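Local atomic coordinates of D,D-dipeptidase/D,D-carboxypeptidase (Enterococcus faecalis, PDB entry 4MUQ), a protein that probably cleaves D-Ala-D-Ala dipeptides, and perhaps terminal D-alanine residues, as a zinc-dependent D,D-peptidase of vancomycin resistance. Residues N24-D29 and P103-H108; N66-V71 and G134-F139; A82-S87 and F95-V100. All coordinates share one frame; numbering follows the deposited sequence. Where two conformers were deposited one is given.

How the contacts relate
Contact 2 is the buried one. It packs strand 68-72 against helix 134-142 with apolar side chains. Contact 1 lies at the surface and joins two loops by one backbone hydrogen bond and a CH-pi contact. Contact 3 is partly buried and mixes a hydroxyl pair, a CH-pi contact and aliphatic packing between helices 77-91 and 93-99. Contacts 1 and 3 touch each other through P103 and Y84, and both reach the bound phosphinate: S106 and H108 belong to its pocket from contact 1, Y99 and V100 from contact 3. Contact 2 touches neither, although strand 68-72 is followed in the chain by helix 77-91.

Contact 1. Residues N24-D29 and P103-H108; sequences NYPLRD and PNHSEH. With ZN (zinc ion), chain B; 2D8 ((2R)-3-[(R)-[(1S)-1-aminoethyl](hydroxy)phosphoryl]-2-methylpropanoic acid), chain D; LY0 ((2R)-3-[(R)-[(1R)-1-aminoethyl](hydroxy)phosphoryl]-2-methylpropanoic acid), chain C; PE3 (3,6,9,12,15,18,21,24,27,30,33,36,39-tridecaoxahentetracontane-1,41-diol), chain H.
The carbonyl carbon of Y25 approaches the imidazole of H105 obliquely and loosely, at the start of the contact. P26 follows and makes the main side-chain contact. Its ring lies beside H105 and points the same way. P26 CB sits over one face of the imidazole, 3.9 Å from the ring centroid and 25° off the ring normal. This is a CH-pi contact. The nearest ring atom is H105 CE1, 3.6 Å from P26 CB. The imidazole is turned back beside its own backbone N, and ND1 is hydrogen-bonded to N22 O, which would limit rotation of the ring. P26 CA also rests 3.4 Å from N104 O. P26 O accepts a hydrogen bond from N241 ND2, outside both segments.

L27 then gives the backbone bond of the contact. L27 N lies 2.8 Å from N104 O, with an N-H...O angle of 158°. The donor is tilted 22° from the carbonyl plane. N104 has a left-handed backbone here, and its own N is bonded to Q109 OE1. L27 CB stays 3.7 Å from N104 O, while the side chain continues to Q109.

Further along 103-108, S106 OG accepts from H108 N in an ST turn. The same OG is 2.6 Å from carboxylate oxygen O61 of the phosphinate, modelled as two diastereomers in one place. H108 NE2 binds the zinc ion at 2.0 Å, with D115 and H168 completing the protein ligands. H108 ND1 is bonded to G73 O.

One backbone bond and one CH-pi contact tie the 24-29 loop to N104 and H105. These precede S106 and H108 in sequence, so the loop is joined to the pocket wall only indirectly.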
loop_
_atom_site.group_PDB
_atom_site.type_symbol
_atom_site.label_atom_id
_atom_site.label_comp_id
_atom_site.label_asym_id
_atom_site.label_seq_id
_atom_site.Cartn_x
_atom_site.Cartn_y
_atom_site.Cartn_z
ATOM N N ASN A 24 10.804 -7.703 8.413
ATOM C CA ASN A 24 10.435 -9.064 8.801
ATOM C C ASN A 24 9.932 -9.906 7.639
ATOM O O ASN A 24 10.123 -11.120 7.623
ATOM C CB ASN A 24 9.360 -9.035 9.886
ATOM C CG ASN A 24 9.847 -8.428 11.178
ATOM O OD1 ASN A 24 9.088 -7.751 11.883
ATOM N ND2 ASN A 24 11.100 -8.666 11.504
ATOM N N TYR A 25 9.275 -9.260 6.678
ATOM C CA TYR A 25 8.518 -9.977 5.662
ATOM C C TYR A 25 8.895 -9.487 4.273
ATOM O O TYR A 25 8.372 -8.476 3.805
ATOM C CB TYR A 25 7.016 -9.789 5.896
ATOM C CG TYR A 25 6.573 -10.122 7.306
ATOM C CD1 TYR A 25 6.679 -11.413 7.804
ATOM C CD2 TYR A 25 6.050 -9.140 8.135
ATOM C CE1 TYR A 25 6.277 -11.718 9.098
ATOM C CE2 TYR A 25 5.646 -9.436 9.429
ATOM C CZ TYR A 25 5.777 -10.717 9.902
ATOM O OH TYR A 25 5.363 -11.031 11.182
ATOM N N PRO A 26 9.782 -10.223 3.600
ATOM C CA PRO A 26 10.268 -9.750 2.298
ATOM C C PRO A 26 9.253 -9.949 1.173
ATOM O O PRO A 26 8.282 -10.702 1.301
ATOM C CB PRO A 26 11.491 -10.633 2.055
ATOM C CG PRO A 26 11.134 -11.931 2.724
ATOM C CD PRO A 26 10.417 -11.494 3.996
ATOM N N LEU A 27 9.474 -9.246 0.071
ATOM C CA LEU A 27 8.764 -9.520 -1.173
ATOM C C LEU A 27 9.244 -10.869 -1.685
ATOM O O LEU A 27 10.455 -11.123 -1.738
ATOM C CB LEU A 27 9.070 -8.413 -2.190
ATOM C CG LEU A 27 8.277 -8.352 -3.499
ATOM C CD1 LEU A 27 6.806 -8.046 -3.249
ATOM C CD2 LEU A 27 8.872 -7.293 -4.403
ATOM N N ARG A 28 8.317 -11.756 -2.041
ATOM C CA ARG A 28 8.707 -13.073 -2.525
ATOM C C ARG A 28 8.366 -13.295 -3.990
ATOM O O ARG A 28 8.960 -14.149 -4.652
ATOM C CB ARG A 28 8.105 -14.170 -1.651
ATOM C CG ARG A 28 8.581 -14.075 -0.221
ATOM C CD ARG A 28 8.233 -15.307 0.565
ATOM N NE ARG A 28 8.565 -15.150 1.975
ATOM C CZ ARG A 28 9.777 -15.348 2.484
ATOM N NH1 ARG A 28 10.782 -15.705 1.692
ATOM N NH2 ARG A 28 9.988 -15.182 3.785
ATOM N N ASP A 29 7.410 -12.526 -4.495
ATOM C CA ASP A 29 7.114 -12.534 -5.918
ATOM C C ASP A 29 7.473 -11.179 -6.509
ATOM O O ASP A 29 6.869 -10.161 -6.165
ATOM C CB ASP A 29 5.640 -12.863 -6.171
ATOM C CG ASP A 29 5.267 -12.786 -7.647
ATOM O OD1 ASP A 29 5.486 -13.779 -8.376
ATOM O OD2 ASP A 29 4.749 -11.730 -8.074
ATOM N N PRO A 103 16.891 -4.041 0.128
ATOM C CA PRO A 103 16.441 -4.626 -1.127
ATOM C C PRO A 103 15.583 -5.866 -0.858
ATOM O O PRO A 103 15.925 -6.696 -0.004
ATOM C CB PRO A 103 17.758 -5.003 -1.810
ATOM C CG PRO A 103 18.711 -3.983 -1.306
ATOM C CD PRO A 103 18.341 -3.785 0.138
ATOM N N ASN A 104 14.483 -5.978 -1.603
ATOM C CA ASN A 104 13.465 -7.011 -1.424
ATOM C C ASN A 104 12.609 -6.835 -0.178
ATOM O O ASN A 104 11.827 -7.706 0.149
ATOM C CB ASN A 104 14.024 -8.430 -1.550
ATOM C CG ASN A 104 14.221 -8.835 -2.990
ATOM O OD1 ASN A 104 13.624 -8.244 -3.902
ATOM N ND2 ASN A 104 15.056 -9.825 -3.203
ATOM N N HIS A 105 12.743 -5.693 0.487
ATOM C CA HIS A 105 11.872 -5.370 1.623
ATOM C C HIS A 105 11.234 -4.006 1.433
ATOM O O HIS A 105 10.712 -3.421 2.395
ATOM C CB HIS A 105 12.662 -5.385 2.940
ATOM C CG HIS A 105 13.260 -6.716 3.265
ATOM N ND1 HIS A 105 12.728 -7.561 4.214
ATOM C CD2 HIS A 105 14.330 -7.365 2.744
ATOM C CE1 HIS A 105 13.458 -8.660 4.283
ATOM N NE2 HIS A 105 14.438 -8.566 3.397
ATOM N N SER A 106 11.289 -3.469 0.214
ATOM C CA SER A 106 10.706 -2.154 -0.091
ATOM C C SER A 106 9.344 -2.274 -0.759
ATOM O O SER A 106 9.177 -3.028 -1.722
ATOM C CB SER A 106 11.616 -1.385 -1.044
ATOM O OG SER A 106 10.988 -0.181 -1.486
ATOM N N GLU A 107 8.365 -1.526 -0.251
ATOM C CA GLU A 107 7.071 -1.411 -0.914
ATOM C C GLU A 107 7.175 -0.859 -2.297
ATOM O O GLU A 107 6.274 -1.060 -3.108
ATOM C CB GLU A 107 6.153 -0.452 -0.166
ATOM C CG GLU A 107 5.810 -0.868 1.215
ATOM C CD GLU A 107 4.691 -0.028 1.783
ATOM O OE1 GLU A 107 4.664 1.220 1.566
ATOM O OE2 GLU A 107 3.856 -0.639 2.450
ATOM N N HIS A 108 8.250 -0.131 -2.594
ATOM C CA HIS A 108 8.363 0.412 -3.942
ATOM C C HIS A 108 8.492 -0.689 -4.995
ATOM O O HIS A 108 8.147 -0.487 -6.158
ATOM C CB HIS A 108 9.510 1.423 -4.060
ATOM C CG HIS A 108 9.186 2.746 -3.454
ATOM N ND1 HIS A 108 8.572 3.760 -4.160
ATOM C CD2 HIS A 108 9.371 3.214 -2.200
ATOM C CE1 HIS A 108 8.402 4.801 -3.366
ATOM N NE2 HIS A 108 8.882 4.500 -2.170
HETATM ZN ZN ZN B . 9.059 5.779 -0.613
HETATM C C4 2D8 D . 12.040 4.542 1.983
HETATM C C5 2D8 D . 11.241 3.278 1.954
HETATM C C6 2D8 D . 11.803 2.330 0.905
HETATM C C7 2D8 D . 11.265 2.672 3.346
HETATM N N1 2D8 D . 12.687 7.875 -0.432
HETATM P P 2D8 D . 11.613 5.728 0.679
HETATM C C1 2D8 D . 14.126 5.939 -0.077
HETATM C C2 2D8 D . 13.031 6.841 0.457
HETATM O O31 2D8 D . 11.327 4.929 -0.614
HETATM O O32 2D8 D . 10.335 6.576 0.977
HETATM O O61 2D8 D . 11.005 1.597 0.345
HETATM O O62 2D8 D . 13.004 2.313 0.695
HETATM P P LY0 C . 11.616 5.730 0.672
HETATM C C1 LY0 C . 14.127 5.905 -0.084
HETATM N N1 LY0 C . 13.452 7.463 1.525
HETATM C C2 LY0 C . 13.014 6.843 0.337
HETATM C C4 LY0 C . 12.048 4.546 1.977
HETATM C C5 LY0 C . 11.244 3.282 1.953
HETATM C C6 LY0 C . 11.803 2.331 0.905
HETATM C C7 LY0 C . 11.266 2.674 3.345
HETATM O O31 LY0 C . 11.308 4.925 -0.611
HETATM O O32 LY0 C . 10.336 6.574 0.978
HETATM O O61 LY0 C . 11.005 1.598 0.346
HETATM O O62 LY0 C . 13.004 2.313 0.695
HETATM O O43 PE3 H . 10.354 -6.824 15.065
HETATM C C42 PE3 H . 9.898 -5.764 14.220
HETATM C C41 PE3 H . 10.886 -4.584 14.178
HETATM O O40 PE3 H . 10.314 -3.606 13.277
HETATM C C39 PE3 H . 10.190 -4.365 12.074
HETATM C C38 PE3 H . 9.586 -3.783 10.844
HETATM O O37 PE3 H . 9.679 -4.914 9.972
#

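Contact 2. Residues N66-V71 and G134-F139; sequences NSIVPV and GICDEF
The edge strand 68-72 of a four-stranded antiparallel sheet meets helix 134-142 through I68, which packs against I135, C136 and F139. The segment axes approach to 10.2 Å at an angle of 67°, so the strand passes steeply across the helix. I68 extends CG1 and CD1 toward it, with CG1 beside its own backbone N and the chain straight beyond (chi2 170°). The terminal CD1 does most of the touching. It is 3.9 Å from F139 CB and equally far from the backbone oxygen I135 O. I135 CG1 lies 4.1 Å from this methyl. Further back, I68 CG1 faces C136 SG at 4.4 Å.

This is sheet-to-helix packing within the Hedgehog/DD-peptidase fold. The neighbouring strand 113-118, which carries the zinc ligand D115, supplies L116 to the same layer, where it meets both I68 and F139. Helix 49-62 closes in with F59 on I68 and with L55, I58 and I62 on F139. The phenyl ring of F139 stands edge-to-face with F169, the residue after the zinc ligand H168. S67 OG lies 3.5 Å from I135 CG1, against the aliphatic branches of I135, while its hydrogen bond goes to A64 O.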
loop_
_atom_site.group_PDB
_atom_site.type_symbol
_atom_site.label_atom_id
_atom_site.label_comp_id
_atom_site.label_asym_id
_atom_site.label_seq_id
_atom_site.Cartn_x
_atom_site.Cartn_y
_atom_site.Cartn_z
ATOM N N ASN A 66 -0.245 21.141 -10.888
ATOM C CA ASN A 66 1.141 20.717 -10.976
ATOM C C ASN A 66 1.886 20.919 -9.668
ATOM O O ASN A 66 3.109 20.841 -9.639
ATOM C CB ASN A 66 1.850 21.504 -12.078
ATOM C CG ASN A 66 1.257 21.249 -13.434
ATOM O OD1 ASN A 66 1.403 20.154 -13.979
ATOM N ND2 ASN A 66 0.575 22.246 -13.987
ATOM N N SER A 67 1.149 21.180 -8.590
ATOM C CA SER A 67 1.784 21.500 -7.317
ATOM C C SER A 67 2.384 20.279 -6.615
ATOM O O SER A 67 3.290 20.423 -5.790
ATOM C CB SER A 67 0.810 22.249 -6.398
ATOM O OG SER A 67 -0.380 21.507 -6.208
ATOM N N ILE A 68 1.892 19.089 -6.950
ATOM C CA ILE A 68 2.441 17.855 -6.400
ATOM C C ILE A 68 3.050 17.038 -7.518
ATOM O O ILE A 68 2.422 16.825 -8.554
ATOM C CB ILE A 68 1.372 16.995 -5.696
ATOM C CG1 ILE A 68 0.821 17.732 -4.474
ATOM C CG2 ILE A 68 1.956 15.640 -5.283
ATOM C CD1 ILE A 68 -0.397 17.069 -3.846
ATOM N N VAL A 69 4.280 16.589 -7.310
ATOM C CA VAL A 69 4.924 15.742 -8.299
ATOM C C VAL A 69 5.263 14.367 -7.734
ATOM O O VAL A 69 5.618 14.228 -6.554
ATOM C CB VAL A 69 6.185 16.401 -8.875
ATOM C CG1 VAL A 69 5.828 17.702 -9.589
ATOM C CG2 VAL A 69 7.188 16.653 -7.783
ATOM N N PRO A 70 5.127 13.337 -8.577
ATOM C CA PRO A 70 5.582 12.011 -8.173
ATOM C C PRO A 70 7.097 11.997 -8.264
ATOM O O PRO A 70 7.667 12.468 -9.251
ATOM C CB PRO A 70 4.942 11.090 -9.210
ATOM C CG PRO A 70 4.789 11.935 -10.424
ATOM C CD PRO A 70 4.532 13.337 -9.927
ATOM N N VAL A 71 7.738 11.519 -7.211
ATOM C CA VAL A 71 9.187 11.509 -7.102
ATOM C C VAL A 71 9.731 10.106 -7.347
ATOM O O VAL A 71 10.764 9.937 -7.996
ATOM C CB VAL A 71 9.652 12.029 -5.707
ATOM C CG1 VAL A 71 11.159 11.846 -5.529
ATOM C CG2 VAL A 71 9.268 13.486 -5.522
ATOM N N GLY A 134 -1.166 23.016 3.446
ATOM C CA GLY A 134 -1.497 23.296 2.061
ATOM C C GLY A 134 -1.935 22.085 1.261
ATOM O O GLY A 134 -2.538 21.149 1.795
ATOM N N ILE A 135 -1.607 22.113 -0.026
ATOM C CA ILE A 135 -2.061 21.107 -0.976
ATOM C C ILE A 135 -1.582 19.700 -0.624
ATOM O O ILE A 135 -2.310 18.730 -0.822
ATOM C CB ILE A 135 -1.669 21.492 -2.434
ATOM C CG1 ILE A 135 -2.390 20.599 -3.443
ATOM C CG2 ILE A 135 -0.155 21.458 -2.632
ATOM C CD1 ILE A 135 -3.902 20.750 -3.410
ATOM N N CYS A 136 -0.367 19.585 -0.089
ATOM C CA CYS A 136 0.162 18.276 0.275
ATOM C C CYS A 136 -0.658 17.653 1.393
ATOM O O CYS A 136 -0.898 16.444 1.404
ATOM C CB CYS A 136 1.630 18.359 0.689
ATOM S SG CYS A 136 2.726 18.866 -0.637
ATOM N N ASP A 137 -1.101 18.484 2.332
ATOM C CA ASP A 137 -1.931 17.975 3.417
ATOM C C ASP A 137 -3.359 17.692 2.957
ATOM O O ASP A 137 -4.016 16.795 3.492
ATOM C CB ASP A 137 -1.946 18.918 4.616
ATOM C CG ASP A 137 -2.239 18.185 5.907
ATOM O OD1 ASP A 137 -1.594 17.144 6.151
ATOM O OD2 ASP A 137 -3.130 18.628 6.658
ATOM N N GLU A 138 -3.834 18.436 1.964
ATOM C CA GLU A 138 -5.109 18.105 1.334
ATOM C C GLU A 138 -5.043 16.714 0.718
ATOM O O GLU A 138 -5.974 15.916 0.859
ATOM C CB GLU A 138 -5.475 19.128 0.257
ATOM C CG GLU A 138 -5.952 20.467 0.793
ATOM C CD GLU A 138 -6.614 21.315 -0.282
ATOM O OE1 GLU A 138 -6.192 22.474 -0.469
ATOM O OE2 GLU A 138 -7.560 20.825 -0.938
ATOM N N PHE A 139 -3.938 16.405 0.048
ATOM C CA PHE A 139 -3.745 15.059 -0.461
ATOM C C PHE A 139 -3.777 14.040 0.676
ATOM O O PHE A 139 -4.459 13.005 0.597
ATOM C CB PHE A 139 -2.422 14.920 -1.232
ATOM C CG PHE A 139 -2.190 13.525 -1.748
ATOM C CD1 PHE A 139 -2.582 13.177 -3.034
ATOM C CD2 PHE A 139 -1.617 12.554 -0.940
ATOM C CE1 PHE A 139 -2.405 11.882 -3.509
ATOM C CE2 PHE A 139 -1.448 11.251 -1.394
ATOM C CZ PHE A 139 -1.836 10.921 -2.690
#

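Contact 3. Residues A82-S87 and F95-V100; sequences AIYDGS and FTRKYV. With LY0 ((2R)-3-[(R)-[(1R)-1-aminoethyl](hydroxy)phosphoryl]-2-methylpropanoic acid), chain C; 2D8 ((2R)-3-[(R)-[(1S)-1-aminoethyl](hydroxy)phosphoryl]-2-methylpropanoic acid), chain D; EDO (1,2-ethanediol), chain E.
F95 meets S87 at one end of the contact, where S87 OG lies in the plane of the phenyl ring at its edge, 3.8 Å from CD2. T96 uses both branches. Its OG1 accepts a hydrogen bond from S87 OG at 2.8 Å and is itself bonded to G92 O. S87 OG is also bonded to N91 ND2, so the buried hydroxyl pair has further partners at the end of helix 77-91 and in the linker. The methyl T96 CG2, set anti to its backbone N, stands over the middle of the Y84 ring. It is 3.6 Å from the centroid and 10° off the normal, a nearly vertical CH-pi contact. Y99 O lies 3.0 Å from N1 of the LY0 diastereomer. V100, just past the helix end, has V100 O at the edge of the Y84 ring, 3.6 Å from CE1. V100 CG1 packs 3.8 Å from Y84 CD1 and 3.9 Å from I83 CG2, while V100 CG2 turns to S87.

The two helical segments run roughly antiparallel, at 147°, as a short hairpin of helices 77-91 and 93-99. L88 extends it against T96, Q80 against V100, and I83 also touches F125 and the pocket residue R75.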
loop_
_atom_site.group_PDB
_atom_site.type_symbol
_atom_site.label_atom_id
_atom_site.label_comp_id
_atom_site.label_asym_id
_atom_site.label_seq_id
_atom_site.Cartn_x
_atom_site.Cartn_y
_atom_site.Cartn_z
ATOM N N ALA A 82 20.842 -0.024 -5.520
ATOM C CA ALA A 82 21.661 1.168 -5.773
ATOM C C ALA A 82 21.345 2.287 -4.781
ATOM O O ALA A 82 22.254 2.973 -4.302
ATOM C CB ALA A 82 21.470 1.656 -7.211
ATOM N N ILE A 83 20.069 2.472 -4.467
ATOM C CA ILE A 83 19.705 3.534 -3.532
ATOM C C ILE A 83 20.278 3.214 -2.159
ATOM O O ILE A 83 20.874 4.080 -1.516
ATOM C CB ILE A 83 18.184 3.741 -3.442
ATOM C CG1 ILE A 83 17.661 4.337 -4.746
ATOM C CG2 ILE A 83 17.810 4.630 -2.242
ATOM C CD1 ILE A 83 16.151 4.215 -4.880
ATOM N N TYR A 84 20.119 1.969 -1.722
ATOM C CA TYR A 84 20.597 1.560 -0.403
ATOM C C TYR A 84 22.117 1.727 -0.313
ATOM O O TYR A 84 22.632 2.361 0.615
ATOM C CB TYR A 84 20.161 0.118 -0.101
ATOM C CG TYR A 84 20.368 -0.283 1.337
ATOM C CD1 TYR A 84 19.325 -0.208 2.248
ATOM C CD2 TYR A 84 21.601 -0.749 1.787
ATOM C CE1 TYR A 84 19.501 -0.570 3.577
ATOM C CE2 TYR A 84 21.794 -1.095 3.117
ATOM C CZ TYR A 84 20.731 -1.018 3.997
ATOM O OH TYR A 84 20.927 -1.372 5.317
ATOM N N ASP A 85 22.835 1.163 -1.282
ATOM C CA ASP A 85 24.293 1.235 -1.255
ATOM C C ASP A 85 24.805 2.661 -1.419
ATOM O O ASP A 85 25.787 3.047 -0.795
ATOM C CB ASP A 85 24.913 0.304 -2.294
ATOM C CG ASP A 85 24.746 -1.146 -1.935
ATOM O OD1 ASP A 85 24.658 -1.462 -0.729
ATOM O OD2 ASP A 85 24.687 -1.980 -2.862
ATOM N N GLY A 86 24.121 3.454 -2.240
ATOM C CA GLY A 86 24.496 4.846 -2.403
ATOM C C GLY A 86 24.306 5.631 -1.120
ATOM O O GLY A 86 25.117 6.485 -0.790
ATOM N N SER A 87 23.245 5.308 -0.386
ATOM C CA SER A 87 22.981 5.980 0.873
ATOM C C SER A 87 23.991 5.566 1.945
ATOM O O SER A 87 24.369 6.377 2.784
ATOM C CB SER A 87 21.548 5.695 1.310
ATOM O OG SER A 87 21.221 6.417 2.490
ATOM N N PHE A 95 21.580 6.337 9.170
ATOM C CA PHE A 95 20.576 7.007 8.356
ATOM C C PHE A 95 19.941 6.040 7.367
ATOM O O PHE A 95 18.721 6.005 7.205
ATOM C CB PHE A 95 21.180 8.212 7.618
ATOM C CG PHE A 95 20.197 8.922 6.714
ATOM C CD1 PHE A 95 19.493 10.036 7.173
ATOM C CD2 PHE A 95 19.969 8.474 5.418
ATOM C CE1 PHE A 95 18.569 10.667 6.348
ATOM C CE2 PHE A 95 19.060 9.090 4.593
ATOM C CZ PHE A 95 18.358 10.196 5.056
ATOM N N THR A 96 20.782 5.280 6.678
ATOM C CA THR A 96 20.289 4.364 5.662
ATOM C C THR A 96 19.338 3.319 6.241
ATOM O O THR A 96 18.291 3.053 5.665
ATOM C CB THR A 96 21.455 3.695 4.962
ATOM O OG1 THR A 96 22.296 4.714 4.406
ATOM C CG2 THR A 96 20.972 2.774 3.851
ATOM N N ARG A 97 19.693 2.749 7.383
ATOM C CA ARG A 97 18.827 1.755 8.011
ATOM C C ARG A 97 17.458 2.328 8.367
ATOM O O ARG A 97 16.458 1.612 8.342
ATOM C CB ARG A 97 19.486 1.181 9.258
ATOM C CG ARG A 97 20.496 0.086 8.988
ATOM C CD ARG A 97 21.133 -0.395 10.287
ATOM N NE ARG A 97 20.155 -0.913 11.243
ATOM C CZ ARG A 97 19.638 -0.214 12.252
ATOM N NH1 ARG A 97 19.997 1.049 12.448
ATOM N NH2 ARG A 97 18.757 -0.779 13.066
ATOM N N LYS A 98 17.415 3.620 8.684
ATOM C CA LYS A 98 16.180 4.285 9.096
ATOM C C LYS A 98 15.329 4.818 7.948
ATOM O O LYS A 98 14.109 4.972 8.092
ATOM C CB LYS A 98 16.499 5.423 10.073
ATOM C CG LYS A 98 17.060 4.950 11.415
ATOM C CD LYS A 98 17.385 6.125 12.338
ATOM C CE LYS A 98 17.735 5.649 13.743
ATOM N NZ LYS A 98 16.513 5.178 14.454
ATOM N N TYR A 99 15.952 5.116 6.822
ATOM C CA TYR A 99 15.266 5.785 5.717
ATOM C C TYR A 99 15.276 5.053 4.377
ATOM O O TYR A 99 14.767 5.578 3.377
ATOM C CB TYR A 99 15.834 7.197 5.524
ATOM C CG TYR A 99 15.451 8.152 6.618
ATOM C CD1 TYR A 99 14.217 8.803 6.598
ATOM C CD2 TYR A 99 16.298 8.407 7.690
ATOM C CE1 TYR A 99 13.860 9.694 7.605
ATOM C CE2 TYR A 99 15.936 9.290 8.712
ATOM C CZ TYR A 99 14.718 9.923 8.665
ATOM O OH TYR A 99 14.369 10.790 9.670
ATOM N N VAL A 100 15.905 3.883 4.311
ATOM C CA VAL A 100 15.899 3.130 3.066
ATOM C C VAL A 100 15.605 1.668 3.388
ATOM O O VAL A 100 16.334 1.041 4.158
ATOM C CB VAL A 100 17.240 3.220 2.305
ATOM C CG1 VAL A 100 17.081 2.562 0.953
ATOM C CG2 VAL A 100 17.694 4.682 2.134
HETATM P P LY0 C . 11.616 5.730 0.672
HETATM C C1 LY0 C . 14.127 5.905 -0.084
HETATM N N1 LY0 C . 13.452 7.463 1.525
HETATM C C2 LY0 C . 13.014 6.843 0.337
HETATM C C4 LY0 C . 12.048 4.546 1.977
HETATM C C5 LY0 C . 11.244 3.282 1.953
HETATM C C6 LY0 C . 11.803 2.331 0.905
HETATM C C7 LY0 C . 11.266 2.674 3.345
HETATM O O31 LY0 C . 11.308 4.925 -0.611
HETATM O O32 LY0 C . 10.336 6.574 0.978
HETATM O O61 LY0 C . 11.005 1.598 0.346
HETATM O O62 LY0 C . 13.004 2.313 0.695
HETATM C C4 2D8 D . 12.040 4.542 1.983
HETATM C C5 2D8 D . 11.241 3.278 1.954
HETATM C C6 2D8 D . 11.803 2.330 0.905
HETATM C C7 2D8 D . 11.265 2.672 3.346
HETATM N N1 2D8 D . 12.687 7.875 -0.432
HETATM P P 2D8 D . 11.613 5.728 0.679
HETATM C C1 2D8 D . 14.126 5.939 -0.077
HETATM C C2 2D8 D . 13.031 6.841 0.457
HETATM O O31 2D8 D . 11.327 4.929 -0.614
HETATM O O32 2D8 D . 10.335 6.576 0.977
HETATM O O61 2D8 D . 11.005 1.597 0.345
HETATM O O62 2D8 D . 13.004 2.313 0.695
HETATM C C1 EDO E . 13.187 2.737 13.701
HETATM O O1 EDO E . 14.559 2.327 13.635
HETATM C C2 EDO E . 12.976 3.911 12.749
HETATM O O2 EDO E . 13.555 5.134 13.239
#